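Local coordinates for macrolide export ATP-binding/permease protein MacB (Actinobacillus actinomycetemcomitans, PDB 3FTJ), which probably exports macrolides as the non-canonical ABC transporter of the MacAB-TdeA efflux system, this chain being the periplasmic region of MacB, at residues A40-L43 and S44-Y48; V188-K191 and S192-L196. One frame throughout, in Å; residues are numbered along the deposited sequence.

Contact 1: A40-L43 and S44-Y48; sequences ANTL and SKQSY
Lys45 lies back along the turn that precedes it: the first part of its side chain passes two backbone carbonyls and its end reaches the amide of Asn41. Its CB sits 3.5 Å from Thr42 O. CG (3.7 Å) and CD (3.9 Å) then pass Asn41 O, and CE nears the amide oxygen of Asn41. Chi1 of -73° sets CG anti to the carbonyl carbon, and the extended chain beyond it carries the ammonium to Asn41, whose side chain it crosses at a slant. There Lys45 NZ gives Asn41 OD1 a weak hydrogen bond of 3.3 Å. Asn41 meets it with CG anti to its backbone N (chi1 -173°), a short polar partner suited to an exposed surface.

In the backbone next to this weak link, the pairing tightens. Ser44 N still bonds to Ala40 O, four residues back, but Lys45 N bonds to Thr42 O and Gln46 N to Leu43 O, each only three back. The last of these spans 3.1 Å, and its donor stands above the carbonyl plane. Ser44 OG approaches Asn41 O so closely that the modelled bond is doubtful in detail. Gln46 then places its CB 3.5 Å above one face of the Tyr48 ring, offset toward the rim.

Leu43, by contrast, supplies a branched aliphatic group to the interior, against Ile49 and Val52 of strand 49-64 and Leu196 of helix 186-201. The chemistry is therefore two-sided: a greasy inner face docks the helix, while on the outer face the positive charge of Lys45 probably interacts favourably with the carbonyl-rich end of the turn.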
ATOM      1  N   ALA A  40      -9.889   7.397  -3.902  1.00 18.28           N
ATOM      2  CA  ALA A  40      -9.974   6.509  -2.745  1.00 21.01           C
ATOM      3  C   ALA A  40     -11.130   6.881  -1.816  1.00 23.91           C
ATOM      4  O   ALA A  40     -11.785   6.009  -1.249  1.00 23.82           O
ATOM      5  CB  ALA A  40      -8.652   6.496  -1.970  1.00 19.79           C
ATOM      6  N   ASN A  41     -11.379   8.175  -1.663  1.00 25.36           N
ATOM      7  CA  ASN A  41     -12.481   8.627  -0.826  1.00 26.37           C
ATOM      8  C   ASN A  41     -13.821   8.161  -1.392  1.00 27.77           C
ATOM      9  O   ASN A  41     -14.661   7.630  -0.673  1.00 30.88           O
ATOM     10  CB  ASN A  41     -12.453  10.150  -0.693  1.00 29.72           C
ATOM     11  CG  ASN A  41     -13.468  10.668   0.314  1.00 37.57           C
ATOM     12  OD1 ASN A  41     -14.374  11.425  -0.038  1.00 40.88           O
ATOM     13  ND2 ASN A  41     -13.331  10.247   1.567  1.00 32.45           N
ATOM     14  N   THR A  42     -14.018   8.351  -2.689  1.00 27.48           N
ATOM     15  CA  THR A  42     -15.253   7.919  -3.332  1.00 24.00           C
ATOM     16  C   THR A  42     -15.452   6.408  -3.243  1.00 26.23           C
ATOM     17  O   THR A  42     -16.566   5.927  -3.007  1.00 23.80           O
ATOM     18  CB  THR A  42     -15.287   8.371  -4.781  1.00 27.35           C
ATOM     19  OG1 THR A  42     -15.220   9.799  -4.811  1.00 28.51           O
ATOM     20  CG2 THR A  42     -16.578   7.908  -5.460  1.00 27.87           C
ATOM     21  N   LEU A  43     -14.372   5.656  -3.410  1.00 22.15           N
ATOM     22  CA  LEU A  43     -14.440   4.204  -3.283  1.00 25.19           C
ATOM     23  C   LEU A  43     -14.843   3.792  -1.869  1.00 25.11           C
ATOM     24  O   LEU A  43     -15.627   2.867  -1.683  1.00 26.63           O
ATOM     25  CB  LEU A  43     -13.106   3.560  -3.669  1.00 21.42           C
ATOM     26  CG  LEU A  43     -12.725   3.641  -5.153  1.00 23.38           C
ATOM     27  CD1 LEU A  43     -11.242   3.315  -5.365  1.00 24.75           C
ATOM     28  CD2 LEU A  43     -13.592   2.706  -5.976  1.00 24.20           C
ATOM     29  N   SER A  44     -14.313   4.489  -0.872  1.00 24.23           N
ATOM     30  CA  SER A  44     -14.594   4.143   0.521  1.00 26.83           C
ATOM     31  C   SER A  44     -16.079   4.247   0.831  1.00 29.07           C
ATOM     32  O   SER A  44     -16.549   3.707   1.834  1.00 29.05           O
ATOM     33  CB  SER A  44     -13.825   5.050   1.475  1.00 26.27           C
ATOM     34  OG  SER A  44     -14.268   6.390   1.351  1.00 25.41           O
ATOM     35  N   LYS A  45     -16.813   4.941  -0.036  1.00 27.81           N
ATOM     36  CA  LYS A  45     -18.230   5.182   0.190  1.00 31.36           C
ATOM     37  C   LYS A  45     -19.162   4.186  -0.501  1.00 32.97           C
ATOM     38  O   LYS A  45     -20.356   4.155  -0.211  1.00 40.66           O
ATOM     39  CB  LYS A  45     -18.592   6.620  -0.185  1.00 31.16           C
ATOM     40  CG  LYS A  45     -18.069   7.626   0.825  1.00 30.19           C
ATOM     41  CD  LYS A  45     -18.155   9.049   0.332  1.00 35.83           C
ATOM     42  CE  LYS A  45     -17.708  10.006   1.436  1.00 45.75           C
ATOM     43  NZ  LYS A  45     -17.553  11.415   0.966  1.00 50.65           N
ATOM     44  N   GLN A  46     -18.626   3.378  -1.411  1.00 29.51           N
ATOM     45  CA  GLN A  46     -19.439   2.364  -2.076  1.00 29.00           C
ATOM     46  C   GLN A  46     -19.870   1.333  -1.047  1.00 30.94           C
ATOM     47  O   GLN A  46     -19.115   0.995  -0.137  1.00 26.76           O
ATOM     48  CB  GLN A  46     -18.673   1.693  -3.220  1.00 27.67           C
ATOM     49  CG  GLN A  46     -18.171   2.666  -4.264  1.00 30.20           C
ATOM     50  CD  GLN A  46     -19.160   3.786  -4.533  1.00 31.42           C
ATOM     51  OE1 GLN A  46     -18.852   4.963  -4.335  1.00 31.59           O
ATOM     52  NE2 GLN A  46     -20.356   3.425  -4.978  1.00 31.98           N
ATOM     53  N   SER A  47     -21.087   0.827  -1.197  1.00 33.02           N
ATOM     54  CA  SER A  47     -21.665  -0.048  -0.186  1.00 32.24           C
ATOM     55  C   SER A  47     -20.998  -1.410  -0.199  1.00 29.26           C
ATOM     56  O   SER A  47     -20.982  -2.112   0.808  1.00 28.63           O
ATOM     57  CB  SER A  47     -23.174  -0.193  -0.406  1.00 37.84           C
ATOM     58  OG  SER A  47     -23.453  -0.627  -1.729  1.00 36.99           O
ATOM     59  N   TYR A  48     -20.449  -1.782  -1.349  1.00 29.80           N
ATOM     60  CA  TYR A  48     -19.807  -3.085  -1.488  1.00 36.24           C
ATOM     61  C   TYR A  48     -18.334  -3.064  -1.083  1.00 31.07           C
ATOM     62  O   TYR A  48     -17.635  -4.063  -1.227  1.00 32.00           O
ATOM     63  CB  TYR A  48     -19.943  -3.597  -2.925  1.00 33.77           C
ATOM     64  CG  TYR A  48     -19.456  -2.624  -3.976  1.00 29.39           C
ATOM     65  CD1 TYR A  48     -20.292  -1.639  -4.478  1.00 30.79           C
ATOM     66  CD2 TYR A  48     -18.164  -2.698  -4.470  1.00 26.49           C
ATOM     67  CE1 TYR A  48     -19.852  -0.748  -5.442  1.00 32.99           C
ATOM     68  CE2 TYR A  48     -17.714  -1.815  -5.430  1.00 27.40           C
ATOM     69  CZ  TYR A  48     -18.558  -0.839  -5.910  1.00 31.49           C
ATOM     70  OH  TYR A  48     -18.109   0.040  -6.869  1.00 30.87           O
TER

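Contact 2: V188-K191 and S192-L196; sequences VAEK and SLTEL
Ser192 and Thr194 each turn a hydroxyl back onto the carbonyl of the residue one turn earlier in helix 186-201. With chi1 of -48°, Ser192 OG lies anti to its own carbonyl carbon and donates to Val188 O at 3.0 Å, coming from above the carbonyl plane. Ser192 N bonds to the same oxygen, which thus accepts two donors. Thr194 repeats the scheme: its chi1 of -63° brings OG1 to 2.9 Å from Glu190 O, beside the regular bond from Thr194 N, and swings CG2 anti to the backbone N.

Glu190 runs alongside Thr194, pointing the same way, with CG anti to the backbone N (chi1 173°) and the chain extended beyond it. Glu190 CG passes 4.0 Å from Thr194 OG1, and a water donates to that hydroxyl at 2.9 Å while reaching Glu190 OE2 only weakly. The firmer partner of the carboxylate is Asn210, which bonds to OE1.

Between these polar positions Leu193, buried, sends its isobutyl group against Ile18 and Ile208 of neighbouring strands. Small hydroxyl residues suit the flanks of such a helix: each donates its proton to a helix carbonyl, Thr194 OG1 also accepts from water, and both hydroxyls are thereby provided for beside Tyr48 and Phe206.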
ATOM      1  N   VAL A 188     -18.672  -9.077  -9.851  1.00 30.12           N
ATOM      2  CA  VAL A 188     -19.553  -7.916  -9.936  1.00 29.28           C
ATOM      3  C   VAL A 188     -18.881  -6.700  -9.302  1.00 27.24           C
ATOM      4  O   VAL A 188     -18.970  -5.590  -9.819  1.00 25.60           O
ATOM      5  CB  VAL A 188     -20.900  -8.169  -9.228  1.00 32.54           C
ATOM      6  CG1 VAL A 188     -21.683  -6.872  -9.104  1.00 31.81           C
ATOM      7  CG2 VAL A 188     -21.710  -9.235  -9.969  1.00 31.50           C
ATOM      8  N   ALA A 189     -18.200  -6.923  -8.182  1.00 25.97           N
ATOM      9  CA  ALA A 189     -17.499  -5.849  -7.486  1.00 25.71           C
ATOM     10  C   ALA A 189     -16.400  -5.253  -8.360  1.00 26.44           C
ATOM     11  O   ALA A 189     -16.239  -4.031  -8.423  1.00 26.57           O
ATOM     12  CB  ALA A 189     -16.924  -6.350  -6.177  1.00 28.60           C
ATOM     13  N   GLU A 190     -15.645  -6.112  -9.038  1.00 25.59           N
ATOM     14  CA  GLU A 190     -14.607  -5.625  -9.939  1.00 27.47           C
ATOM     15  C   GLU A 190     -15.232  -4.728 -10.993  1.00 25.07           C
ATOM     16  O   GLU A 190     -14.731  -3.639 -11.262  1.00 26.32           O
ATOM     17  CB  GLU A 190     -13.845  -6.776 -10.604  1.00 25.63           C
ATOM     18  CG  GLU A 190     -12.877  -6.308 -11.683  1.00 32.09           C
ATOM     19  CD  GLU A 190     -11.897  -7.390 -12.114  1.00 36.87           C
ATOM     20  OE1 GLU A 190     -11.725  -8.376 -11.363  1.00 35.79           O
ATOM     21  OE2 GLU A 190     -11.302  -7.248 -13.206  1.00 35.24           O
ATOM     22  N   LYS A 191     -16.342  -5.179 -11.573  1.00 22.34           N
ATOM     23  CA  LYS A 191     -16.996  -4.438 -12.646  1.00 23.37           C
ATOM     24  C   LYS A 191     -17.493  -3.070 -12.197  1.00 24.74           C
ATOM     25  O   LYS A 191     -17.304  -2.083 -12.903  1.00 25.88           O
ATOM     26  CB  LYS A 191     -18.161  -5.240 -13.234  1.00 31.18           C
ATOM     27  CG  LYS A 191     -17.731  -6.438 -14.066  1.00 37.11           C
ATOM     28  CD  LYS A 191     -18.936  -7.189 -14.621  1.00 42.64           C
ATOM     29  CE  LYS A 191     -19.793  -6.294 -15.519  1.00 52.92           C
ATOM     30  NZ  LYS A 191     -21.041  -6.985 -15.991  1.00 55.52           N
ATOM     31  N   SER A 192     -18.155  -3.016 -11.045  1.00 22.39           N
ATOM     32  CA  SER A 192     -18.648  -1.743 -10.517  1.00 26.88           C
ATOM     33  C   SER A 192     -17.477  -0.800 -10.256  1.00 26.75           C
ATOM     34  O   SER A 192     -17.524   0.387 -10.574  1.00 26.66           O
ATOM     35  CB  SER A 192     -19.408  -1.963  -9.208  1.00 29.20           C
ATOM     36  OG  SER A 192     -20.351  -3.012  -9.320  1.00 33.12           O
ATOM     37  N   LEU A 193     -16.428  -1.354  -9.664  1.00 22.53           N
ATOM     38  CA  LEU A 193     -15.240  -0.608  -9.304  1.00 25.41           C
ATOM     39  C   LEU A 193     -14.579  -0.040 -10.560  1.00 25.41           C
ATOM     40  O   LEU A 193     -14.185   1.124 -10.596  1.00 23.21           O
ATOM     41  CB  LEU A 193     -14.291  -1.546  -8.562  1.00 27.94           C
ATOM     42  CG  LEU A 193     -13.219  -0.967  -7.660  1.00 34.55           C
ATOM     43  CD1 LEU A 193     -12.594  -2.094  -6.850  1.00 36.17           C
ATOM     44  CD2 LEU A 193     -12.182  -0.262  -8.501  1.00 31.09           C
ATOM     45  N   THR A 194     -14.470  -0.874 -11.591  1.00 24.58           N
ATOM     46  CA  THR A 194     -13.920  -0.457 -12.878  1.00 20.93           C
ATOM     47  C   THR A 194     -14.753   0.643 -13.511  1.00 24.53           C
ATOM     48  O   THR A 194     -14.224   1.638 -13.994  1.00 23.29           O
ATOM     49  CB  THR A 194     -13.858  -1.619 -13.863  1.00 21.54           C
ATOM     50  OG1 THR A 194     -12.971  -2.624 -13.360  1.00 28.11           O
ATOM     51  CG2 THR A 194     -13.365  -1.138 -15.225  1.00 24.94           C
ATOM     52  N   GLU A 195     -16.066   0.469 -13.520  1.00 24.30           N
ATOM     53  CA  GLU A 195     -16.916   1.485 -14.122  1.00 27.15           C
ATOM     54  C   GLU A 195     -16.846   2.816 -13.378  1.00 23.31           C
ATOM     55  O   GLU A 195     -16.797   3.868 -14.005  1.00 23.45           O
ATOM     56  CB  GLU A 195     -18.355   0.984 -14.273  1.00 28.23           C
ATOM     57  CG  GLU A 195     -18.500   0.035 -15.446  1.00 30.60           C
ATOM     58  CD  GLU A 195     -17.745   0.530 -16.681  1.00 39.59           C
ATOM     59  OE1 GLU A 195     -17.963   1.694 -17.088  1.00 42.89           O
ATOM     60  OE2 GLU A 195     -16.928  -0.239 -17.243  1.00 37.20           O
ATOM     61  N   LEU A 196     -16.816   2.766 -12.047  1.00 21.85           N
ATOM     62  CA  LEU A 196     -16.738   3.988 -11.253  1.00 23.74           C
ATOM     63  C   LEU A 196     -15.440   4.754 -11.538  1.00 25.83           C
ATOM     64  O   LEU A 196     -15.467   5.961 -11.804  1.00 22.48           O
ATOM     65  CB  LEU A 196     -16.868   3.682  -9.760  1.00 25.85           C
ATOM     66  CG  LEU A 196     -16.739   4.845  -8.765  1.00 23.22           C
ATOM     67  CD1 LEU A 196     -17.760   5.943  -9.036  1.00 22.24           C
ATOM     68  CD2 LEU A 196     -16.884   4.328  -7.337  1.00 24.50           C
TER
HETATM   69  O   HOH W   1     -11.021  -4.188 -14.818  1.00 37.65           O

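In the fold
Contact 1 comes first along the chain, at the end of helix 37-44 and the loop into strand 49-64; contact 2 lies much later, on helix 186-201. Their centres are nevertheless only about 11 Å apart. Leu43 CD2 meets Leu196 CD2 at 3.9 Å, and Tyr48 OH rests 3.3 Å from Ser192 CB. Strands 206-209, 15-20, 175-180 and 49-64 line up in that order, and the two helices provide the crossovers, a ferredoxin-like beta-alpha-beta-beta-alpha-beta layout with a long excursion between its middle strands. Each contact is local to its own helix or helix end; the packing between them brings the two helices together on this four-stranded part of the sheet.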